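Local coordinates for cell division control protein 53 (Saccharomyces cerevisiae, PDB 3O2P) that serves as the cullin scaffold of SCF ubiquitin ligases, which mark proteins for proteasomal degradation, and is represented here by its C-terminal neddylation domain, at residues E10-E13 with K14-T18; T42-N45 with E46-Q50; S60-K63 with R64-S68; S68-K72 with G73-R77. All coordinates share one frame; numbering follows the deposited sequence.

Contact 1 (E10-E13 with K14-T18)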
# COMPACT_ATOMS: atom_id res chain seq x y z
N GLU B 10 12.81 -29.80 7.77
CA GLU B 10 12.37 -28.43 7.60
C GLU B 10 13.31 -27.46 8.30
O GLU B 10 13.51 -26.34 7.82
CB GLU B 10 10.95 -28.27 8.13
CG GLU B 10 9.91 -29.03 7.34
CD GLU B 10 8.52 -28.82 7.90
OE1 GLU B 10 8.38 -28.74 9.14
OE2 GLU B 10 7.56 -28.73 7.09
N ARG B 11 13.88 -27.87 9.42
CA ARG B 11 14.83 -27.01 10.13
C ARG B 11 16.10 -26.82 9.31
O ARG B 11 16.70 -25.75 9.30
CB ARG B 11 15.17 -27.54 11.53
CG ARG B 11 14.10 -27.27 12.58
CD ARG B 11 14.56 -27.67 13.98
NE ARG B 11 15.06 -29.04 14.03
CZ ARG B 11 14.32 -30.11 14.29
NH1 ARG B 11 13.02 -29.99 14.54
NH2 ARG B 11 14.88 -31.31 14.31
N ILE B 12 16.52 -27.87 8.63
CA ILE B 12 17.71 -27.80 7.81
C ILE B 12 17.49 -26.93 6.58
O ILE B 12 18.36 -26.15 6.20
CB ILE B 12 18.17 -29.20 7.38
CG1 ILE B 12 18.64 -29.99 8.60
CG2 ILE B 12 19.27 -29.09 6.34
CD1 ILE B 12 18.77 -31.47 8.35
N GLU B 13 16.32 -27.07 5.97
CA GLU B 13 15.97 -26.21 4.85
C GLU B 13 15.94 -24.74 5.26
O GLU B 13 16.32 -23.85 4.50
CB GLU B 13 14.63 -26.61 4.27
CG GLU B 13 14.10 -25.61 3.26
CD GLU B 13 13.02 -26.19 2.39
OE1 GLU B 13 11.83 -26.11 2.77
OE2 GLU B 13 13.36 -26.73 1.31
N LYS B 14 15.47 -24.48 6.48
CA LYS B 14 15.36 -23.12 6.98
C LYS B 14 16.74 -22.48 7.18
O LYS B 14 16.96 -21.34 6.81
CB LYS B 14 14.56 -23.08 8.28
CG LYS B 14 14.38 -21.68 8.84
CD LYS B 14 13.62 -21.69 10.16
CE LYS B 14 13.98 -20.46 10.98
NZ LYS B 14 12.84 -20.01 11.83
N GLU B 15 17.66 -23.23 7.76
CA GLU B 15 19.02 -22.73 7.96
C GLU B 15 19.69 -22.41 6.63
O GLU B 15 20.29 -21.34 6.48
CB GLU B 15 19.86 -23.73 8.75
CG GLU B 15 19.24 -24.11 10.09
CD GLU B 15 18.86 -22.90 10.92
OE1 GLU B 15 19.65 -21.92 10.95
OE2 GLU B 15 17.78 -22.92 11.56
N LEU B 16 19.60 -23.33 5.68
CA LEU B 16 20.13 -23.11 4.33
C LEU B 16 19.68 -21.80 3.71
O LEU B 16 20.50 -21.03 3.22
CB LEU B 16 19.76 -24.27 3.40
CG LEU B 16 20.72 -25.45 3.40
CD1 LEU B 16 20.02 -26.72 2.91
CD2 LEU B 16 21.94 -25.12 2.55
N ASN B 17 18.37 -21.57 3.72
CA ASN B 17 17.81 -20.35 3.14
C ASN B 17 18.30 -19.09 3.85
O ASN B 17 18.70 -18.12 3.20
CB ASN B 17 16.28 -20.37 3.13
CG ASN B 17 15.73 -21.27 2.06
OD1 ASN B 17 16.20 -21.26 0.92
ND2 ASN B 17 14.72 -22.06 2.41
N THR B 18 18.26 -19.12 5.17
CA THR B 18 18.70 -18.00 5.99
C THR B 18 20.14 -17.58 5.69
O THR B 18 20.44 -16.39 5.61
CB THR B 18 18.52 -18.32 7.49
OG1 THR B 18 17.13 -18.29 7.83
CG2 THR B 18 19.24 -17.29 8.34
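Glu13 and Asn17 run side by side on successive turns of an α-helix, near the start of the long helix 8-35. The tight part of this contact is the backbone: the amides of Lys14, Glu15, Leu16 and Asn17 each reach four residues back, to the carbonyl oxygens of Glu10, Arg11, Ile12 and Glu13. The straightest of the four is Leu16 N to Ile12 O, at 3.1 Å and with an N-H...O angle of 174°. Close to this backbone, Glu15 folds over the carbonyl of Arg11. A chi1 of -55° puts its CG beside its own backbone N and within 3.1 Å of Arg11 O, a snug carbon-oxygen contact. A second bend (chi2 -51°) turns the carboxylate back over the same carbonyl.

Away from the backbone the packing is loose, and most of these residues are exposed. Ile12 CG2 and Leu16 CD1 meet one turn apart at 4.2 Å, a single apolar touch on the helix surface. The side chains of Arg11 and Lys14 also touch Leu6 of the preceding loop, while Glu10 OE1 accepts a hydrogen bond from Thr7 N. No other protein chain of the assembly touches this turn.

Between Glu13 and Asn17 the carboxylate and amide planes stand 36° apart. The side-chain amide of Asn17 makes no hydrogen bond to Glu13; its OD1 accepts from Arg20 NH2, further along the helix. Asn17 ND2 lies 3.7 Å from Glu13 CG, touching the methylene and not the carboxylate.

Contact 2 (T42-N45 with E46-Q50); sequences TLVN and ECIAQ
Glu46 sets its CB against the carbonyl oxygen of Thr42, 3.3 Å away, while its backbone N donates to the same oxygen. From there the side chain runs on down the helix: CG lies opposite the backbone N (chi1 -169°), and a bend at chi2 of 55° swings the carboxylate toward the next turn. There Gln50 NE2 meets Glu46 OE2 at 2.7 Å in a nearly straight bond. The carboxylate oxygen offers the lone pair that faces away from its partner oxygen, and it lies almost in the plane of the Gln50 amide, a geometry that favours this rotation of the amide. Both side chains also rest on Ile31 of helix 8-35.

All of this belongs to helix 40-51, the second helix of the winged-helix fold, which belongs to the helix-turn-helix class. On another side of it Val44 and Ile48 lie alongside each other and point the same way, with Val44 CG1 4.0 Å from Ile48 CD1. Ile48 CG1 presses closer to the backbone, 3.3 Å from Val44 O, the oxygen that accepts its own amide. Both residues then pack on Val59 at the start of helix 59-71.

Asn45 contributes mainly through its main chain. Its carbonyl oxygen takes the amide of Ala49 at 3.0 Å, and Ala49 CB sits 3.5 Å from that same Asn45 O.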
# COMPACT_ATOMS: atom_id res chain seq x y z
N THR B 42 19.69 -4.34 -13.47
CA THR B 42 21.13 -4.24 -13.27
C THR B 42 21.55 -4.71 -11.87
O THR B 42 22.59 -5.33 -11.72
CB THR B 42 21.65 -2.82 -13.51
OG1 THR B 42 21.10 -2.31 -14.73
CG2 THR B 42 23.17 -2.82 -13.58
N LEU B 43 20.74 -4.43 -10.85
CA LEU B 43 21.07 -4.85 -9.49
C LEU B 43 21.05 -6.37 -9.39
O LEU B 43 21.98 -6.96 -8.85
CB LEU B 43 20.08 -4.27 -8.48
CG LEU B 43 20.22 -4.79 -7.04
CD1 LEU B 43 21.65 -4.58 -6.50
CD2 LEU B 43 19.19 -4.13 -6.11
N VAL B 44 19.99 -6.98 -9.91
CA VAL B 44 19.83 -8.42 -9.82
C VAL B 44 20.99 -9.12 -10.52
O VAL B 44 21.59 -10.03 -9.97
CB VAL B 44 18.51 -8.90 -10.44
CG1 VAL B 44 18.51 -10.42 -10.59
CG2 VAL B 44 17.31 -8.42 -9.60
N ASN B 45 21.31 -8.67 -11.73
CA ASN B 45 22.44 -9.22 -12.48
C ASN B 45 23.76 -9.06 -11.73
O ASN B 45 24.54 -9.99 -11.62
CB ASN B 45 22.53 -8.59 -13.87
CG ASN B 45 21.50 -9.17 -14.81
OD1 ASN B 45 20.98 -10.25 -14.55
ND2 ASN B 45 21.19 -8.46 -15.89
N GLU B 46 24.00 -7.87 -11.21
CA GLU B 46 25.23 -7.62 -10.49
C GLU B 46 25.31 -8.51 -9.25
O GLU B 46 26.34 -9.13 -8.98
CB GLU B 46 25.37 -6.14 -10.12
CG GLU B 46 26.75 -5.76 -9.59
CD GLU B 46 27.88 -6.17 -10.54
OE1 GLU B 46 27.66 -6.23 -11.77
OE2 GLU B 46 29.00 -6.41 -10.05
N CYS B 47 24.22 -8.58 -8.50
CA CYS B 47 24.21 -9.39 -7.28
C CYS B 47 24.52 -10.87 -7.56
O CYS B 47 25.27 -11.50 -6.82
CB CYS B 47 22.88 -9.27 -6.55
SG CYS B 47 22.79 -10.34 -5.11
N ILE B 48 23.95 -11.41 -8.63
CA ILE B 48 24.22 -12.80 -9.02
C ILE B 48 25.69 -12.98 -9.42
O ILE B 48 26.34 -13.92 -9.00
CB ILE B 48 23.32 -13.26 -10.18
CG1 ILE B 48 21.85 -13.32 -9.74
CG2 ILE B 48 23.79 -14.61 -10.71
CD1 ILE B 48 20.86 -13.68 -10.85
N ALA B 49 26.21 -12.06 -10.23
CA ALA B 49 27.61 -12.12 -10.65
C ALA B 49 28.59 -12.05 -9.48
O ALA B 49 29.61 -12.73 -9.48
CB ALA B 49 27.92 -11.03 -11.67
N GLN B 50 28.29 -11.22 -8.48
CA GLN B 50 29.20 -11.06 -7.34
C GLN B 50 29.01 -12.17 -6.31
O GLN B 50 29.88 -12.39 -5.47
CB GLN B 50 29.02 -9.68 -6.67
CG GLN B 50 29.48 -8.52 -7.53
CD GLN B 50 29.55 -7.21 -6.76
OE1 GLN B 50 29.86 -7.20 -5.57
NE2 GLN B 50 29.27 -6.10 -7.43

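Contact 3 (S60-K63 with R64-S68)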
# COMPACT_ATOMS: atom_id res chain seq x y z
N SER B 60 14.87 -15.42 -7.72
CA SER B 60 13.87 -15.44 -6.66
C SER B 60 14.51 -15.22 -5.29
O SER B 60 13.91 -14.62 -4.42
CB SER B 60 13.10 -16.76 -6.68
OG SER B 60 13.94 -17.84 -6.32
N MET B 61 15.73 -15.72 -5.11
CA MET B 61 16.43 -15.50 -3.84
C MET B 61 16.83 -14.05 -3.72
O MET B 61 16.71 -13.45 -2.64
CB MET B 61 17.68 -16.36 -3.74
CG MET B 61 17.41 -17.83 -3.73
SD MET B 61 18.96 -18.70 -3.97
CE MET B 61 18.36 -20.40 -4.01
N VAL B 62 17.32 -13.49 -4.82
CA VAL B 62 17.77 -12.10 -4.81
C VAL B 62 16.60 -11.15 -4.53
O VAL B 62 16.74 -10.20 -3.75
CB VAL B 62 18.46 -11.71 -6.12
CG1 VAL B 62 18.87 -10.22 -6.08
CG2 VAL B 62 19.69 -12.57 -6.34
N LYS B 63 15.46 -11.42 -5.14
CA LYS B 63 14.26 -10.62 -4.93
C LYS B 63 13.77 -10.67 -3.48
O LYS B 63 13.35 -9.65 -2.96
CB LYS B 63 13.17 -11.05 -5.90
CG LYS B 63 13.58 -10.86 -7.34
CD LYS B 63 12.41 -11.03 -8.28
CE LYS B 63 11.36 -9.98 -8.02
NZ LYS B 63 10.12 -10.27 -8.78
N ARG B 64 13.82 -11.84 -2.85
CA ARG B 64 13.51 -11.93 -1.42
C ARG B 64 14.45 -11.03 -0.60
O ARG B 64 14.00 -10.28 0.27
CB ARG B 64 13.57 -13.38 -0.90
CG ARG B 64 12.47 -14.28 -1.46
CD ARG B 64 12.20 -15.52 -0.60
NE ARG B 64 13.39 -16.34 -0.37
CZ ARG B 64 13.92 -17.17 -1.26
NH1 ARG B 64 13.37 -17.30 -2.47
NH2 ARG B 64 15.00 -17.87 -0.95
N ALA B 65 15.74 -11.10 -0.90
CA ALA B 65 16.72 -10.25 -0.24
C ALA B 65 16.37 -8.76 -0.45
O ALA B 65 16.41 -7.96 0.49
CB ALA B 65 18.13 -10.56 -0.78
N ILE B 66 16.01 -8.41 -1.68
CA ILE B 66 15.62 -7.04 -1.98
C ILE B 66 14.41 -6.61 -1.16
O ILE B 66 14.36 -5.50 -0.62
CB ILE B 66 15.33 -6.83 -3.49
CG1 ILE B 66 16.64 -6.94 -4.29
CG2 ILE B 66 14.71 -5.47 -3.75
CD1 ILE B 66 16.44 -6.83 -5.78
N ASP B 67 13.42 -7.49 -1.05
CA ASP B 67 12.23 -7.18 -0.30
C ASP B 67 12.55 -6.93 1.18
O ASP B 67 12.03 -5.99 1.76
CB ASP B 67 11.21 -8.31 -0.42
CG ASP B 67 9.88 -7.94 0.18
OD1 ASP B 67 9.70 -8.12 1.40
OD2 ASP B 67 9.01 -7.44 -0.56
N SER B 68 13.42 -7.76 1.76
CA SER B 68 13.87 -7.56 3.15
C SER B 68 14.59 -6.22 3.36
O SER B 68 14.40 -5.56 4.37
CB SER B 68 14.77 -8.70 3.60
OG SER B 68 14.09 -9.94 3.54
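Arg64 folds back along its helix over Ser60 and Met61. Its CB touches Met61 O at 3.6 Å. CG, placed beside the backbone N by a chi1 of -68°, closes to 3.3 Å from Ser60 O, which also accepts the Arg64 amide. A bend at chi3 (-56°) then carries the guanidinium back over the preceding turn, where Met61 CA lies over one face, 3.6 Å above the plane and toward the rim. At the tip, NH2 reaches Met61 CG at 3.7 Å; NH1 approaches Ser60 O, but at an angle too poor for a bond.

This is the middle of helix 59-71, the third helix of the winged-helix domain, in the position of the recognition helix in DNA-binding relatives. Cutting Arg64 back to an alanine is likely to lose the guanidinium's packing over Met61 and the side chain's contacts with Gln21 of helix 8-35 and an aromatic side chain of a second protein.

Lys63 turns outward to that second protein: its NZ pairs with an acidic side chain there and hydrogen-bonds to backbone atoms of the same neighbouring chain. Facing the domain interior, Val62 and Ile66 cross obliquely, with Val62 CG1 4.2 Å from Ile66 CD1.

Contact 4 (S68-K72 with G73-R77); sequences SLIQK and GYLQR
Leu69 O is gripped by two amides from beyond the helix end, those of Tyr74 and Leu75. Tyr74 N makes the shorter bond to it, 2.7 Å and nearly along the C=O axis, while Leu75 N comes from above the carbonyl plane at 3.3 Å. Next to it, Ile70 O accepts Gly73 N at 3.0 Å and also a water proton; the same water donates to Leu75 O, bridging helix and strand.

The side chains close over this turn. A chi1 of -82° keeps Tyr74 CG beside its own backbone N and brings the ring within reach of Leu69 and Lys72. Leu69 CD2 approaches Tyr74 CD2 obliquely at 3.8 Å, and Lys72 CB meets the same ring at its edge, near the plane. Losing the ring to a serine at Tyr74 would probably leave Leu69 CD2 and Lys72 CB without the surface they pack on. Ile70 crosses Leu75 at about a right angle, its CG1 4.0 Å from Leu75 CB. Lys72 NZ pairs with Glu25 of helix 8-35, and Arg77 NE with an acidic side chain of a second protein.

Gly73 makes the turn possible: at its positive phi of 88° a CB would be jammed against Lys72 O. Positive phi, with two bonds back into the last turn, defines the Schellman motif, which here ends helix 59-71 and leads the chain into strand 75-77.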
# COMPACT_ATOMS: atom_id res chain seq x y z
N SER B 68 13.42 -7.76 1.76
CA SER B 68 13.87 -7.56 3.15
C SER B 68 14.59 -6.22 3.36
O SER B 68 14.40 -5.56 4.37
CB SER B 68 14.77 -8.70 3.60
OG SER B 68 14.09 -9.94 3.54
N LEU B 69 15.44 -5.84 2.41
CA LEU B 69 16.15 -4.56 2.54
C LEU B 69 15.20 -3.38 2.39
O LEU B 69 15.44 -2.32 2.96
CB LEU B 69 17.31 -4.48 1.55
CG LEU B 69 18.37 -5.55 1.88
CD1 LEU B 69 19.34 -5.78 0.73
CD2 LEU B 69 19.12 -5.21 3.17
N ILE B 70 14.11 -3.55 1.65
CA ILE B 70 13.12 -2.50 1.55
C ILE B 70 12.38 -2.39 2.87
O ILE B 70 12.26 -1.32 3.44
CB ILE B 70 12.13 -2.77 0.44
CG1 ILE B 70 12.83 -2.60 -0.91
CG2 ILE B 70 10.88 -1.86 0.60
CD1 ILE B 70 12.02 -3.05 -2.08
N GLN B 71 11.91 -3.53 3.37
CA GLN B 71 11.25 -3.57 4.65
C GLN B 71 12.12 -2.95 5.75
O GLN B 71 11.62 -2.17 6.57
CB GLN B 71 10.83 -5.01 4.98
CG GLN B 71 10.66 -5.29 6.46
CD GLN B 71 10.27 -6.73 6.75
OE1 GLN B 71 9.43 -7.00 7.63
NE2 GLN B 71 10.87 -7.68 6.02
N LYS B 72 13.43 -3.25 5.75
CA LYS B 72 14.34 -2.73 6.79
C LYS B 72 14.72 -1.26 6.60
O LYS B 72 15.36 -0.67 7.46
CB LYS B 72 15.62 -3.56 6.88
CG LYS B 72 15.45 -4.98 7.47
CD LYS B 72 16.64 -5.85 7.07
CE LYS B 72 16.75 -7.12 7.88
NZ LYS B 72 17.98 -7.89 7.50
N GLY B 73 14.38 -0.69 5.46
CA GLY B 73 14.67 0.71 5.21
C GLY B 73 16.04 0.95 4.62
O GLY B 73 16.57 2.06 4.74
N TYR B 74 16.61 -0.06 3.97
CA TYR B 74 17.87 0.11 3.25
C TYR B 74 17.68 0.59 1.82
O TYR B 74 18.55 1.24 1.26
CB TYR B 74 18.66 -1.19 3.20
CG TYR B 74 19.46 -1.49 4.44
CD1 TYR B 74 20.76 -1.02 4.58
CD2 TYR B 74 18.91 -2.24 5.47
CE1 TYR B 74 21.49 -1.29 5.71
CE2 TYR B 74 19.63 -2.52 6.60
CZ TYR B 74 20.92 -2.04 6.73
OH TYR B 74 21.62 -2.32 7.87
N LEU B 75 16.55 0.23 1.21
CA LEU B 75 16.31 0.57 -0.18
C LEU B 75 14.95 1.22 -0.38
O LEU B 75 13.98 0.86 0.28
CB LEU B 75 16.35 -0.66 -1.07
CG LEU B 75 17.55 -1.59 -1.18
CD1 LEU B 75 17.15 -2.79 -2.05
CD2 LEU B 75 18.74 -0.87 -1.76
N GLN B 76 14.88 2.14 -1.33
CA GLN B 76 13.62 2.75 -1.72
C GLN B 76 13.41 2.45 -3.20
O GLN B 76 14.31 2.68 -4.01
CB GLN B 76 13.68 4.25 -1.50
CG GLN B 76 12.34 4.94 -1.47
CD GLN B 76 12.44 6.46 -1.61
OE1 GLN B 76 13.53 7.04 -1.55
NE2 GLN B 76 11.30 7.11 -1.82
N ARG B 77 12.25 1.90 -3.54
CA ARG B 77 11.90 1.68 -4.94
C ARG B 77 11.73 3.04 -5.60
O ARG B 77 11.15 3.94 -5.01
CB ARG B 77 10.59 0.91 -5.05
CG ARG B 77 10.19 0.54 -6.48
CD ARG B 77 8.84 -0.21 -6.52
NE ARG B 77 8.86 -1.41 -5.68
CZ ARG B 77 9.23 -2.61 -6.10
NH1 ARG B 77 9.63 -2.78 -7.37
NH2 ARG B 77 9.21 -3.65 -5.27
O HOH W 1 12.27 1.10 2.62

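In the fold
Following the chain from the N terminus, the four contacts come in series and none encloses another. Contacts 1, 2 and 3 each stay within one helix and close no loop. Contact 1 lies in the first turns of helix 8-35, its centre about 16 Å from that of the chain. The chain then passes strand 37-39 into helix 40-51, which holds contact 2, and on to helix 59-71, which holds contact 3. Leu43 on Ile66 and Cys47 on Val62 tie these two helices. Contact 4 shares Ser68 with contact 3 and closes the tight turn into strand 75-77; Ile66 against Leu75 joins the two. Contact 1 only brushes contact 3, at Asn17 and Arg64.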